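Local structure of nucleocapsid protein (Schmallenberg virus, 4JNG) at residues Lys130-Ala135 with Leu142-Gly147; Pro159-Met164 with Thr199-Ala204. The protein encapsidates the genomic RNA of the virus, shielding it from nucleases and forming the helical nucleocapsid that serves as template for transcription and replication. All coordinates share one frame; numbering follows the deposited sequence.

Contact 1: residues Lys130-Ala135 with Leu142-Gly147; sequences KGCTWA and LGFAPG
C132 and F144 face each other with their CA atoms 9.1 Å apart, and W134 and L142 repeat the pairing at 8.5 Å, so the two backbones stay well separated and only side chains meet. Segment 130-135 is loop up to a 3-10 turn at W134, while 142-147 opens with a type I beta turn from L142 to A145, closed by A145 N to L142 O at 2.9 Å. The characteristic element is a Cys sulfur-aromatic contact: C132 SG lies 4.9 Å from the centroid of the F144 ring and 74° off its normal, at the ring edge near the plane. With SG anti to the backbone N of C132 (chi1 -161°), the sulfur reaches F144 CE2 at 3.6 Å. Next along the same ring, K130 lays its CB and CG by CZ and CE1, crossing the phenyl at about a right angle. The K130 chain then leads away from 142-147, its NZ forming a salt bridge with D170 and its side chain about 5 Å from that of RNA-binding R166; the contact's nearest atom is about 4 Å from bound nucleic acid. The W134 indole, held by NE1 to the carbonyl O of I122, packs on helix 112-121, and L142 packs on helix 93-110. The contact therefore joins the loop before helix 138-142 to 142-147, ending where W134 CH2 meets L142 CD2 at 4.0 Å.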
loop_
_atom_site.group_PDB
_atom_site.type_symbol
_atom_site.label_atom_id
_atom_site.label_comp_id
_atom_site.label_asym_id
_atom_site.label_seq_id
_atom_site.Cartn_x
_atom_site.Cartn_y
_atom_site.Cartn_z
ATOM N N LYS B 130 5.802 -25.781 6.038
ATOM C CA LYS B 130 6.811 -25.942 7.086
ATOM C C LYS B 130 7.352 -27.379 7.209
ATOM O O LYS B 130 8.053 -27.698 8.172
ATOM C CB LYS B 130 6.229 -25.485 8.430
ATOM C CG LYS B 130 6.101 -23.974 8.566
ATOM C CD LYS B 130 7.465 -23.316 8.712
ATOM C CE LYS B 130 7.363 -21.907 9.283
ATOM N NZ LYS B 130 8.539 -21.584 10.140
ATOM N N GLY B 131 7.039 -28.231 6.234
ATOM C CA GLY B 131 7.470 -29.631 6.229
ATOM C C GLY B 131 6.777 -30.561 7.221
ATOM O O GLY B 131 7.418 -31.467 7.757
ATOM N N CYS B 132 5.474 -30.379 7.451
ATOM C CA CYS B 132 4.791 -31.136 8.517
ATOM C C CYS B 132 4.281 -32.527 8.088
ATOM O O CYS B 132 4.881 -33.532 8.453
ATOM C CB CYS B 132 3.682 -30.304 9.173
ATOM S SG CYS B 132 3.172 -30.896 10.808
ATOM N N THR B 133 3.199 -32.587 7.315
ATOM C CA THR B 133 2.512 -33.856 6.965
ATOM C C THR B 133 1.856 -34.593 8.141
ATOM O O THR B 133 2.254 -34.455 9.300
ATOM C CB THR B 133 3.405 -34.874 6.200
ATOM O OG1 THR B 133 4.458 -35.358 7.047
ATOM C CG2 THR B 133 3.989 -34.258 4.940
ATOM N N TRP B 134 0.854 -35.403 7.809
ATOM C CA TRP B 134 0.142 -36.225 8.792
ATOM C C TRP B 134 1.082 -37.184 9.513
ATOM O O TRP B 134 0.756 -37.679 10.592
ATOM C CB TRP B 134 -0.969 -37.027 8.112
ATOM C CG TRP B 134 -2.208 -36.239 7.780
ATOM C CD1 TRP B 134 -2.490 -35.603 6.606
ATOM C CD2 TRP B 134 -3.346 -36.037 8.625
ATOM N NE1 TRP B 134 -3.731 -35.010 6.668
ATOM C CE2 TRP B 134 -4.279 -35.264 7.897
ATOM C CE3 TRP B 134 -3.672 -36.436 9.927
ATOM C CZ2 TRP B 134 -5.514 -34.877 8.433
ATOM C CZ3 TRP B 134 -4.899 -36.052 10.457
ATOM C CH2 TRP B 134 -5.803 -35.280 9.711
ATOM N N ALA B 135 2.237 -37.441 8.900
ATOM C CA ALA B 135 3.286 -38.280 9.474
ATOM C C ALA B 135 3.727 -37.830 10.856
ATOM O O ALA B 135 4.021 -38.660 11.714
ATOM C CB ALA B 135 4.487 -38.320 8.541
ATOM N N LEU B 142 -2.632 -30.660 12.600
ATOM C CA LEU B 142 -3.864 -29.896 12.727
ATOM C C LEU B 142 -3.644 -28.671 13.598
ATOM O O LEU B 142 -4.376 -27.693 13.479
ATOM C CB LEU B 142 -4.981 -30.753 13.314
ATOM C CG LEU B 142 -5.426 -31.955 12.487
ATOM C CD1 LEU B 142 -6.397 -32.771 13.313
ATOM C CD2 LEU B 142 -6.064 -31.538 11.170
ATOM N N GLY B 143 -2.634 -28.730 14.462
ATOM C CA GLY B 143 -2.230 -27.579 15.276
ATOM C C GLY B 143 -1.850 -26.345 14.475
ATOM O O GLY B 143 -1.817 -25.238 15.019
ATOM N N PHE B 144 -1.561 -26.532 13.191
ATOM C CA PHE B 144 -1.268 -25.425 12.279
ATOM C C PHE B 144 -2.515 -24.655 11.831
ATOM O O PHE B 144 -2.394 -23.573 11.251
ATOM C CB PHE B 144 -0.526 -25.941 11.036
ATOM C CG PHE B 144 0.965 -26.042 11.210
ATOM C CD1 PHE B 144 1.768 -24.910 11.103
ATOM C CD2 PHE B 144 1.573 -27.265 11.459
ATOM C CE1 PHE B 144 3.140 -24.997 11.255
ATOM C CE2 PHE B 144 2.948 -27.355 11.614
ATOM C CZ PHE B 144 3.732 -26.218 11.514
ATOM N N ALA B 145 -3.707 -25.199 12.074
ATOM C CA ALA B 145 -4.934 -24.538 11.630
ATOM C C ALA B 145 -5.147 -23.197 12.340
ATOM O O ALA B 145 -4.869 -23.075 13.533
ATOM C CB ALA B 145 -6.136 -25.435 11.858
ATOM N N PRO B 146 -5.646 -22.185 11.612
ATOM C CA PRO B 146 -6.058 -20.981 12.343
ATOM C C PRO B 146 -7.169 -21.355 13.316
ATOM O O PRO B 146 -8.020 -22.203 12.984
ATOM C CB PRO B 146 -6.585 -20.051 11.242
ATOM C CG PRO B 146 -5.977 -20.557 9.983
ATOM C CD PRO B 146 -5.804 -22.033 10.158
ATOM N N GLY B 147 -7.135 -20.773 14.513
ATOM C CA GLY B 147 -8.107 -21.075 15.553
ATOM C C GLY B 147 -7.785 -22.272 16.429
ATOM O O GLY B 147 -8.459 -22.487 17.428
#

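Contact 2: residues Pro159-Met164 with Thr199-Ala204; sequences PLVIEM and TEIKAA
I201 meets both L160 and V161 in an apolar helix-helix packing between helices 158-168 and 198-209, whose local axes cross at -55° with a closest approach of 9.7 Å. Along 199-204, I201 is the first residue to touch the other helix. Its CG2, anti to the backbone N, touches two neighbours on helix 158-168, V161 CG1 at 4.0 Å and L160 CD2 at 4.1 Å. The same V161 methyl also rests on the backbone, 3.8 Å from I201 O. W193 of helix 190-196 touches both L160 and I201, and R223 of the second subunit packs on both as well, so this side of the interface is completed by another copy of the protein. K202 points its CB away from 159-164, and its side chain packs on L226 of that subunit. One turn after I201, A204 brings the backbones nearest, its CA 7.1 Å from that of V161; a small methyl here is consistent with this approach. All four touching residues are buried, and V161 also packs on F205 and V208, further along helix 198-209. V161 thus has its two methyls divided between successive turns, with CG2 set against the carbonyl of A204, 3.7 Å from its O.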
loop_
_atom_site.group_PDB
_atom_site.type_symbol
_atom_site.label_atom_id
_atom_site.label_comp_id
_atom_site.label_asym_id
_atom_site.label_seq_id
_atom_site.Cartn_x
_atom_site.Cartn_y
_atom_site.Cartn_z
ATOM N N PRO B 159 0.041 -25.156 18.756
ATOM C CA PRO B 159 -0.221 -23.836 18.179
ATOM C C PRO B 159 0.564 -22.711 18.868
ATOM O O PRO B 159 0.975 -21.765 18.210
ATOM C CB PRO B 159 -1.731 -23.649 18.385
ATOM C CG PRO B 159 -2.272 -25.025 18.524
ATOM C CD PRO B 159 -1.197 -25.818 19.201
ATOM N N LEU B 160 0.763 -22.836 20.177
ATOM C CA LEU B 160 1.572 -21.890 20.946
ATOM C C LEU B 160 3.012 -21.835 20.465
ATOM O O LEU B 160 3.533 -20.756 20.191
ATOM C CB LEU B 160 1.559 -22.246 22.434
ATOM C CG LEU B 160 2.557 -21.478 23.310
ATOM C CD1 LEU B 160 2.318 -19.979 23.250
ATOM C CD2 LEU B 160 2.484 -21.986 24.740
ATOM N N VAL B 161 3.651 -23.000 20.377
ATOM C CA VAL B 161 5.068 -23.065 20.014
ATOM C C VAL B 161 5.277 -22.861 18.511
ATOM O O VAL B 161 6.292 -22.300 18.102
ATOM C CB VAL B 161 5.756 -24.362 20.513
ATOM C CG1 VAL B 161 5.578 -24.514 22.018
ATOM C CG2 VAL B 161 5.249 -25.603 19.782
ATOM N N ILE B 162 4.318 -23.299 17.694
ATOM C CA ILE B 162 4.331 -22.991 16.253
ATOM C C ILE B 162 4.398 -21.477 16.011
ATOM O O ILE B 162 5.014 -21.019 15.047
ATOM C CB ILE B 162 3.092 -23.564 15.531
ATOM C CG1 ILE B 162 3.221 -25.088 15.372
ATOM C CG2 ILE B 162 2.921 -22.928 14.150
ATOM C CD1 ILE B 162 1.936 -25.786 14.957
ATOM N N GLU B 163 3.745 -20.711 16.879
ATOM C CA GLU B 163 3.732 -19.260 16.749
ATOM C C GLU B 163 5.043 -18.659 17.247
ATOM O O GLU B 163 5.574 -17.733 16.631
ATOM C CB GLU B 163 2.545 -18.665 17.499
ATOM C CG GLU B 163 1.860 -17.545 16.739
ATOM C CD GLU B 163 0.349 -17.689 16.731
ATOM O OE1 GLU B 163 -0.184 -18.270 15.762
ATOM O OE2 GLU B 163 -0.298 -17.233 17.696
ATOM N N MET B 164 5.562 -19.189 18.354
ATOM C CA MET B 164 6.878 -18.786 18.846
ATOM C C MET B 164 7.899 -18.941 17.726
ATOM O O MET B 164 8.582 -17.981 17.371
ATOM C CB MET B 164 7.299 -19.612 20.071
ATOM C CG MET B 164 6.711 -19.117 21.384
ATOM S SD MET B 164 7.179 -20.138 22.796
ATOM C CE MET B 164 6.409 -19.239 24.138
ATOM N N THR B 199 7.492 -27.751 31.239
ATOM C CA THR B 199 8.180 -28.966 30.778
ATOM C C THR B 199 7.525 -29.535 29.516
ATOM O O THR B 199 8.216 -29.886 28.554
ATOM C CB THR B 199 8.197 -30.053 31.881
ATOM O OG1 THR B 199 8.823 -29.531 33.061
ATOM C CG2 THR B 199 8.952 -31.298 31.429
ATOM N N GLU B 200 6.198 -29.638 29.539
ATOM C CA GLU B 200 5.425 -30.030 28.355
ATOM C C GLU B 200 5.657 -29.062 27.200
ATOM O O GLU B 200 5.828 -29.484 26.057
ATOM C CB GLU B 200 3.918 -30.091 28.665
ATOM C CG GLU B 200 3.329 -31.495 28.733
ATOM C CD GLU B 200 3.627 -32.212 30.037
ATOM O OE1 GLU B 200 4.713 -31.992 30.613
ATOM O OE2 GLU B 200 2.771 -33.007 30.484
ATOM N N ILE B 201 5.663 -27.766 27.507
ATOM C CA ILE B 201 5.772 -26.733 26.478
ATOM C C ILE B 201 7.150 -26.775 25.834
ATOM O O ILE B 201 7.263 -26.754 24.607
ATOM C CB ILE B 201 5.487 -25.323 27.041
ATOM C CG1 ILE B 201 4.048 -25.244 27.561
ATOM C CG2 ILE B 201 5.685 -24.257 25.965
ATOM C CD1 ILE B 201 3.796 -24.092 28.510
ATOM N N LYS B 202 8.189 -26.850 26.665
ATOM C CA LYS B 202 9.562 -26.947 26.170
ATOM C C LYS B 202 9.728 -28.217 25.331
ATOM O O LYS B 202 10.417 -28.208 24.310
ATOM C CB LYS B 202 10.576 -26.931 27.324
ATOM C CG LYS B 202 11.803 -26.065 27.068
ATOM C CD LYS B 202 12.521 -26.444 25.781
ATOM C CE LYS B 202 13.922 -25.854 25.723
ATOM N NZ LYS B 202 13.907 -24.368 25.729
ATOM N N ALA B 203 9.084 -29.301 25.763
ATOM C CA ALA B 203 9.088 -30.549 25.001
ATOM C C ALA B 203 8.480 -30.341 23.614
ATOM O O ALA B 203 9.127 -30.618 22.610
ATOM C CB ALA B 203 8.343 -31.641 25.754
ATOM N N ALA B 204 7.250 -29.831 23.564
ATOM C CA ALA B 204 6.563 -29.574 22.288
ATOM C C ALA B 204 7.277 -28.520 21.425
ATOM O O ALA B 204 7.289 -28.625 20.193
ATOM C CB ALA B 204 5.119 -29.163 22.534
#

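How the contacts relate
Following the chain from the N terminus, contact 1 comes first and closes a short loop: six residues, four of them helical, separate 130-135 from 142-147. Contact 2 begins only after that loop is complete and spans 34 residues, 17 of them helical, including helices 177-181 and 190-196. The two are therefore in series, neither nesting nor crossing, with centres 14 Å apart. They nevertheless touch directly: F144 CE1 lies 3.6 Å from I162 CG2, and G143 O is 3.5 Å from P159 CG. Through G143 and F144 the loop after helix 138-142 packs against helix 158-168, whose V161 and L160 in turn meet helix 198-209, while 130-135 joins this group through F144 and L142.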